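Local structure of enoyl-CoA hydratase (Thermus thermophilus, 1WZ8) at residues A[105-110]-A[124-129]; A[144-149]-A[246-251]. The protein probably catalyses the reversible hydration of enoyl-CoA thioesters, as a hexameric member of the crotonase (enoyl-CoA hydratase/isomerase) family. All coordinates share one frame; numbering follows the deposited sequence.

In the fold
Interaction 1 is a buried contact between two neighbouring parallel strands of the six-stranded sheet. Interaction 2 docks the C-terminal helix 246-256 on the loop after helix 141-144. Their centres are 28 Å apart, on opposite sides of the chain's centre, and their nearest atoms are about 11 Å apart. They do not touch. Both reach other subunits of the hexamer: interaction 1 through Asp127 to the second subunit, interaction 2 through Glu247 to the third. Helix 211-226 serves both, within the chain at interaction 1 and from the third subunit at interaction 2. A bound MPD molecule, probably from the crystallisation liquor, lies about 4 Å from the side chain of Leu144.

Interaction 1. Residues A[105-110]-A[124-129]; sequences RPVVAA and LAADIA
The carboxylate of Asp127 meets the backbone of Pro106 and Val107 through OD2. Pro106 CA and Val107 CB flank OD2 from opposite sides of the carboxylate plane, 3.4 and 3.7 Å from that oxygen, while Val107 N lies close to the plane. Val107 N donates to OD2, at 2.7 Å, and uses the anti lone pair, the one turned away from OD1. With Asp127 CG anti to its carbonyl carbon, beside its own N (chi1 -61°), the carboxylate is set over toward Val107 N. Lys218 forms a salt bridge with OD2, and Lys166 of the second subunit forms one with OD1. With an alanine in place of Asp127, Val107 N would probably lose its acceptor and both lysines their shared counter-charge.

Val107 O takes Ile128 N at 3.2 Å and, more weakly, Asp127 N. Ala109 N then donates to Ile128 O at 2.9 Å. These bonds set the parallel register, Val108 beside Ile128 and Ala109 beside Ala129. Val108 CA adds a CA-H...O contact to Ile128 O. Ala126 follows the end of helix 118-125, and its CB packs 3.9 Å from both Val107 CG1 and Ala109 CB.

Strands 107-111 and 128-132 are adjacent and parallel, joined through strand 114-116 and helix 118-125, consistent with the beta-beta-alpha superhelix of the crotonase fold. Strand 57-62 pairs with the far edge of 107-111. Helix 195-207 covers the face that carries Val108 and Ile128. Helix 211-226 brings Lys218 to Val107, and the second subunit packs against Asp127 and Ile128.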
ATOM      1  N   ARG A 105     -11.552  22.930  -1.014  1.00 10.30           N
ATOM      2  CA  ARG A 105     -12.369  23.294  -2.168  1.00 10.77           C
ATOM      3  C   ARG A 105     -11.718  22.918  -3.498  1.00 10.28           C
ATOM      4  O   ARG A 105     -10.496  22.804  -3.598  1.00  8.44           O
ATOM      5  CB  ARG A 105     -12.651  24.803  -2.163  1.00 10.61           C
ATOM      6  CG  ARG A 105     -13.007  25.364  -0.802  1.00 13.93           C
ATOM      7  CD  ARG A 105     -14.141  24.582  -0.168  1.00 14.02           C
ATOM      8  NE  ARG A 105     -14.238  24.846   1.263  1.00 16.79           N
ATOM      9  CZ  ARG A 105     -14.977  24.128   2.101  1.00 17.97           C
ATOM     10  NH1 ARG A 105     -15.686  23.101   1.645  1.00 18.46           N
ATOM     11  NH2 ARG A 105     -14.994  24.424   3.393  1.00 20.42           N
ATOM     12  N   PRO A 106     -12.540  22.704  -4.535  1.00 10.41           N
ATOM     13  CA  PRO A 106     -12.023  22.346  -5.857  1.00 10.27           C
ATOM     14  C   PRO A 106     -11.155  23.474  -6.393  1.00 11.53           C
ATOM     15  O   PRO A 106     -11.467  24.650  -6.196  1.00 12.30           O
ATOM     16  CB  PRO A 106     -13.292  22.162  -6.688  1.00 11.20           C
ATOM     17  CG  PRO A 106     -14.285  21.672  -5.668  1.00 10.55           C
ATOM     18  CD  PRO A 106     -14.009  22.595  -4.499  1.00 11.64           C
ATOM     19  N   VAL A 107     -10.068  23.106  -7.061  1.00 10.08           N
ATOM     20  CA  VAL A 107      -9.137  24.071  -7.633  1.00  9.68           C
ATOM     21  C   VAL A 107      -9.085  23.864  -9.140  1.00 10.25           C
ATOM     22  O   VAL A 107      -8.910  22.745  -9.613  1.00 10.47           O
ATOM     23  CB  VAL A 107      -7.716  23.886  -7.044  1.00 10.56           C
ATOM     24  CG1 VAL A 107      -6.737  24.864  -7.701  1.00 11.76           C
ATOM     25  CG2 VAL A 107      -7.749  24.089  -5.539  1.00  9.48           C
ATOM     26  N   VAL A 108      -9.246  24.951  -9.886  1.00  9.73           N
ATOM     27  CA  VAL A 108      -9.221  24.909 -11.337  1.00 10.39           C
ATOM     28  C   VAL A 108      -8.041  25.742 -11.825  1.00 10.51           C
ATOM     29  O   VAL A 108      -7.767  26.808 -11.278  1.00 10.27           O
ATOM     30  CB  VAL A 108     -10.512  25.516 -11.939  1.00 10.89           C
ATOM     31  CG1 VAL A 108     -10.445  25.483 -13.464  1.00 12.90           C
ATOM     32  CG2 VAL A 108     -11.735  24.758 -11.432  1.00 10.00           C
ATOM     33  N   ALA A 109      -7.343  25.252 -12.841  1.00  9.79           N
ATOM     34  CA  ALA A 109      -6.212  25.985 -13.392  1.00 11.51           C
ATOM     35  C   ALA A 109      -6.469  26.366 -14.845  1.00 11.83           C
ATOM     36  O   ALA A 109      -6.834  25.522 -15.661  1.00 11.45           O
ATOM     37  CB  ALA A 109      -4.942  25.148 -13.292  1.00 10.22           C
ATOM     38  N   ALA A 110      -6.297  27.648 -15.159  1.00 13.31           N
ATOM     39  CA  ALA A 110      -6.472  28.131 -16.528  1.00 11.65           C
ATOM     40  C   ALA A 110      -5.054  28.141 -17.081  1.00 12.20           C
ATOM     41  O   ALA A 110      -4.338  29.135 -16.968  1.00 12.24           O
ATOM     42  CB  ALA A 110      -7.059  29.540 -16.526  1.00 11.53           C
ATOM     43  N   LEU A 124      -1.109  20.589 -12.735  1.00  9.45           N
ATOM     44  CA  LEU A 124      -1.600  19.228 -12.551  1.00 10.24           C
ATOM     45  C   LEU A 124      -2.054  18.908 -11.127  1.00 11.21           C
ATOM     46  O   LEU A 124      -2.776  17.935 -10.915  1.00  9.37           O
ATOM     47  CB  LEU A 124      -0.542  18.220 -13.006  1.00 11.55           C
ATOM     48  CG  LEU A 124      -0.142  18.315 -14.484  1.00 12.47           C
ATOM     49  CD1 LEU A 124       0.759  17.136 -14.848  1.00 10.87           C
ATOM     50  CD2 LEU A 124      -1.394  18.333 -15.364  1.00 10.33           C
ATOM     51  N   ALA A 125      -1.642  19.715 -10.152  1.00 10.42           N
ATOM     52  CA  ALA A 125      -2.069  19.480  -8.775  1.00  9.63           C
ATOM     53  C   ALA A 125      -3.514  19.947  -8.634  1.00 10.41           C
ATOM     54  O   ALA A 125      -4.258  19.484  -7.759  1.00 11.92           O
ATOM     55  CB  ALA A 125      -1.172  20.243  -7.800  1.00 11.00           C
ATOM     56  N   ALA A 126      -3.910  20.875  -9.500  1.00 10.23           N
ATOM     57  CA  ALA A 126      -5.273  21.385  -9.474  1.00  9.69           C
ATOM     58  C   ALA A 126      -6.194  20.216  -9.790  1.00  9.26           C
ATOM     59  O   ALA A 126      -5.776  19.237 -10.407  1.00  9.82           O
ATOM     60  CB  ALA A 126      -5.447  22.490 -10.510  1.00  8.04           C
ATOM     61  N   ASP A 127      -7.446  20.319  -9.371  1.00  9.19           N
ATOM     62  CA  ASP A 127      -8.404  19.250  -9.611  1.00 10.52           C
ATOM     63  C   ASP A 127      -8.803  19.186 -11.073  1.00  9.86           C
ATOM     64  O   ASP A 127      -8.969  18.109 -11.637  1.00  9.63           O
ATOM     65  CB  ASP A 127      -9.626  19.469  -8.730  1.00 10.54           C
ATOM     66  CG  ASP A 127      -9.269  19.455  -7.262  1.00 11.78           C
ATOM     67  OD1 ASP A 127      -8.979  18.358  -6.740  1.00 11.64           O
ATOM     68  OD2 ASP A 127      -9.259  20.536  -6.641  1.00 11.63           O
ATOM     69  N   ILE A 128      -8.950  20.352 -11.689  1.00  9.43           N
ATOM     70  CA  ILE A 128      -9.322  20.407 -13.092  1.00  9.15           C
ATOM     71  C   ILE A 128      -8.452  21.441 -13.787  1.00  9.83           C
ATOM     72  O   ILE A 128      -8.340  22.576 -13.330  1.00 11.33           O
ATOM     73  CB  ILE A 128     -10.806  20.800 -13.264  1.00 10.51           C
ATOM     74  CG1 ILE A 128     -11.703  19.724 -12.644  1.00  9.62           C
ATOM     75  CG2 ILE A 128     -11.129  20.972 -14.747  1.00 10.95           C
ATOM     76  CD1 ILE A 128     -13.185  20.020 -12.731  1.00 13.57           C
ATOM     77  N   ALA A 129      -7.812  21.032 -14.874  1.00  9.74           N
ATOM     78  CA  ALA A 129      -6.977  21.946 -15.632  1.00 10.05           C
ATOM     79  C   ALA A 129      -7.586  22.097 -17.006  1.00 11.19           C
ATOM     80  O   ALA A 129      -7.974  21.113 -17.633  1.00 10.61           O
ATOM     81  CB  ALA A 129      -5.553  21.403 -15.749  1.00  8.76           C
TER

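Interaction 2. Residues A[144-149]-A[246-251]; sequences LGVAAG and KELEEG
Gly145 O and Glu247 OE1 are bridged by one water, which donates to both. It lies 2.6 Å from Gly145 O and 2.8 Å from Glu247 OE1. The carboxylate is gripped from the third subunit as well. There Ala213 N donates to OE1 and Glu212 N to OE2. The charge thus meets N-H groups at the start of a helix, whose dipole would probably help to stabilise it. Glu247 CB also rests against Gly145 O, at 3.4 Å.

The backbones come close at two glycines. Gly145 has positive phi (105°) and is the C-prime residue of a Schellman motif that ends helix 141-144. A side chain on it would run into Glu247 O. Gly251 lets its CA approach Leu144 O to 3.2 Å in a nearly straight CA-H...O contact, 169° at the hydrogen. Leu144 O is buried here and has no conventional hydrogen-bond partner.

The apolar part centres on Leu248 CD1. This methyl lies 3.6 Å from Leu144 CG and 3.8 Å from Val146 CG1. Both leucines hold CG anti to the backbone N. They run side by side and point the same way, while Val146 comes across Leu248 at a slant.

Around this contact, Ile76 touches Leu144 and Arg80 touches Leu248, both from helix 73-81, and Phe243 packs on Val146 and Leu248. Glu250 forms a salt bridge with Arg259. The contact joins helix 246-256 to the loop between helices 141-144 and 152-155, beside helix 211-226 of the third subunit, consistent with the C-terminal helices serving oligomer contacts in crotonases.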
ATOM      1  N   LEU A 144      17.232  19.985 -17.834  1.00 21.69           N
ATOM      2  CA  LEU A 144      17.999  20.788 -16.881  1.00 20.52           C
ATOM      3  C   LEU A 144      19.128  19.973 -16.260  1.00 20.07           C
ATOM      4  O   LEU A 144      20.108  20.533 -15.764  1.00 19.77           O
ATOM      5  CB  LEU A 144      17.083  21.317 -15.770  1.00 21.50           C
ATOM      6  CG  LEU A 144      17.725  22.136 -14.644  1.00 23.36           C
ATOM      7  CD1 LEU A 144      18.348  23.400 -15.220  1.00 24.26           C
ATOM      8  CD2 LEU A 144      16.679  22.492 -13.596  1.00 23.59           C
ATOM      9  N   GLY A 145      18.980  18.651 -16.269  1.00 16.08           N
ATOM     10  CA  GLY A 145      20.009  17.796 -15.712  1.00 16.44           C
ATOM     11  C   GLY A 145      19.699  17.180 -14.358  1.00 14.05           C
ATOM     12  O   GLY A 145      20.598  16.662 -13.695  1.00 15.13           O
ATOM     13  N   VAL A 146      18.441  17.237 -13.938  1.00 14.18           N
ATOM     14  CA  VAL A 146      18.045  16.655 -12.657  1.00 12.75           C
ATOM     15  C   VAL A 146      16.816  15.774 -12.843  1.00 11.83           C
ATOM     16  O   VAL A 146      16.127  15.862 -13.856  1.00 11.88           O
ATOM     17  CB  VAL A 146      17.728  17.746 -11.596  1.00 14.37           C
ATOM     18  CG1 VAL A 146      18.981  18.552 -11.281  1.00 13.18           C
ATOM     19  CG2 VAL A 146      16.625  18.664 -12.098  1.00 14.20           C
ATOM     20  N   ALA A 147      16.553  14.921 -11.862  1.00 12.43           N
ATOM     21  CA  ALA A 147      15.411  14.017 -11.919  1.00 12.03           C
ATOM     22  C   ALA A 147      14.085  14.773 -11.901  1.00 11.57           C
ATOM     23  O   ALA A 147      13.997  15.888 -11.380  1.00 12.28           O
ATOM     24  CB  ALA A 147      15.470  13.040 -10.745  1.00 11.90           C
ATOM     25  N   ALA A 148      13.051  14.163 -12.477  1.00  9.91           N
ATOM     26  CA  ALA A 148      11.729  14.777 -12.507  1.00 10.17           C
ATOM     27  C   ALA A 148      11.080  14.522 -11.155  1.00 10.99           C
ATOM     28  O   ALA A 148      10.248  13.629 -11.012  1.00 10.40           O
ATOM     29  CB  ALA A 148      10.886  14.161 -13.617  1.00 10.67           C
ATOM     30  N   GLY A 149      11.450  15.317 -10.158  1.00 11.17           N
ATOM     31  CA  GLY A 149      10.902  15.089  -8.834  1.00 11.71           C
ATOM     32  C   GLY A 149       9.970  16.110  -8.217  1.00 11.57           C
ATOM     33  O   GLY A 149       9.640  15.982  -7.038  1.00 11.04           O
ATOM     34  N   LYS A 246      27.378  17.277 -11.311  1.00 19.17           N
ATOM     35  CA  LYS A 246      27.862  17.964 -12.500  1.00 20.15           C
ATOM     36  C   LYS A 246      26.828  18.011 -13.622  1.00 19.34           C
ATOM     37  O   LYS A 246      26.952  18.807 -14.555  1.00 17.40           O
ATOM     38  CB  LYS A 246      29.154  17.304 -12.998  1.00 23.82           C
ATOM     39  CG  LYS A 246      30.285  17.372 -11.982  1.00 29.45           C
ATOM     40  CD  LYS A 246      31.643  17.076 -12.601  1.00 33.16           C
ATOM     41  CE  LYS A 246      31.746  15.647 -13.103  1.00 35.54           C
ATOM     42  NZ  LYS A 246      33.124  15.351 -13.596  1.00 38.32           N
ATOM     43  N   GLU A 247      25.806  17.163 -13.536  1.00 17.74           N
ATOM     44  CA  GLU A 247      24.769  17.157 -14.558  1.00 18.49           C
ATOM     45  C   GLU A 247      23.955  18.452 -14.520  1.00 17.86           C
ATOM     46  O   GLU A 247      23.681  19.047 -15.562  1.00 18.69           O
ATOM     47  CB  GLU A 247      23.867  15.926 -14.389  1.00 17.71           C
ATOM     48  CG  GLU A 247      24.434  14.683 -15.077  1.00 18.23           C
ATOM     49  CD  GLU A 247      23.746  13.396 -14.665  1.00 17.40           C
ATOM     50  OE1 GLU A 247      22.583  13.452 -14.211  1.00 16.00           O
ATOM     51  OE2 GLU A 247      24.370  12.322 -14.808  1.00 16.13           O
ATOM     52  N   LEU A 248      23.579  18.898 -13.325  1.00 17.80           N
ATOM     53  CA  LEU A 248      22.827  20.144 -13.204  1.00 19.35           C
ATOM     54  C   LEU A 248      23.705  21.310 -13.649  1.00 20.86           C
ATOM     55  O   LEU A 248      23.244  22.222 -14.336  1.00 20.00           O
ATOM     56  CB  LEU A 248      22.382  20.379 -11.760  1.00 19.21           C
ATOM     57  CG  LEU A 248      21.713  21.738 -11.519  1.00 19.39           C
ATOM     58  CD1 LEU A 248      20.496  21.885 -12.424  1.00 19.19           C
ATOM     59  CD2 LEU A 248      21.319  21.867 -10.063  1.00 21.62           C
ATOM     60  N   GLU A 249      24.971  21.271 -13.247  1.00 23.10           N
ATOM     61  CA  GLU A 249      25.923  22.317 -13.600  1.00 25.44           C
ATOM     62  C   GLU A 249      25.975  22.519 -15.112  1.00 25.47           C
ATOM     63  O   GLU A 249      25.918  23.648 -15.598  1.00 25.85           O
ATOM     64  CB  GLU A 249      27.312  21.958 -13.065  1.00 27.57           C
ATOM     65  CG  GLU A 249      28.426  22.861 -13.563  1.00 32.31           C
ATOM     66  CD  GLU A 249      29.734  22.613 -12.842  1.00 34.96           C
ATOM     67  OE1 GLU A 249      30.130  21.435 -12.713  1.00 37.87           O
ATOM     68  OE2 GLU A 249      30.368  23.597 -12.407  1.00 38.26           O
ATOM     69  N   GLU A 250      26.078  21.417 -15.848  1.00 24.99           N
ATOM     70  CA  GLU A 250      26.127  21.458 -17.305  1.00 25.88           C
ATOM     71  C   GLU A 250      24.765  21.844 -17.873  1.00 27.11           C
ATOM     72  O   GLU A 250      24.680  22.570 -18.865  1.00 25.17           O
ATOM     73  CB  GLU A 250      26.549  20.092 -17.852  1.00 25.55           C
ATOM     74  CG  GLU A 250      26.342  19.890 -19.353  1.00 25.92           C
ATOM     75  CD  GLU A 250      27.174  20.828 -20.206  1.00 26.89           C
ATOM     76  OE1 GLU A 250      28.194  21.346 -19.705  1.00 26.95           O
ATOM     77  OE2 GLU A 250      26.818  21.033 -21.387  1.00 26.25           O
ATOM     78  N   GLY A 251      23.705  21.348 -17.241  1.00 27.06           N
ATOM     79  CA  GLY A 251      22.362  21.660 -17.694  1.00 28.65           C
ATOM     80  C   GLY A 251      22.112  23.155 -17.679  1.00 30.91           C
ATOM     81  O   GLY A 251      21.584  23.713 -18.639  1.00 30.56           O
TER
HETATM   82  O   HOH W   1      21.419  14.824 -12.061  1.00 17.68           O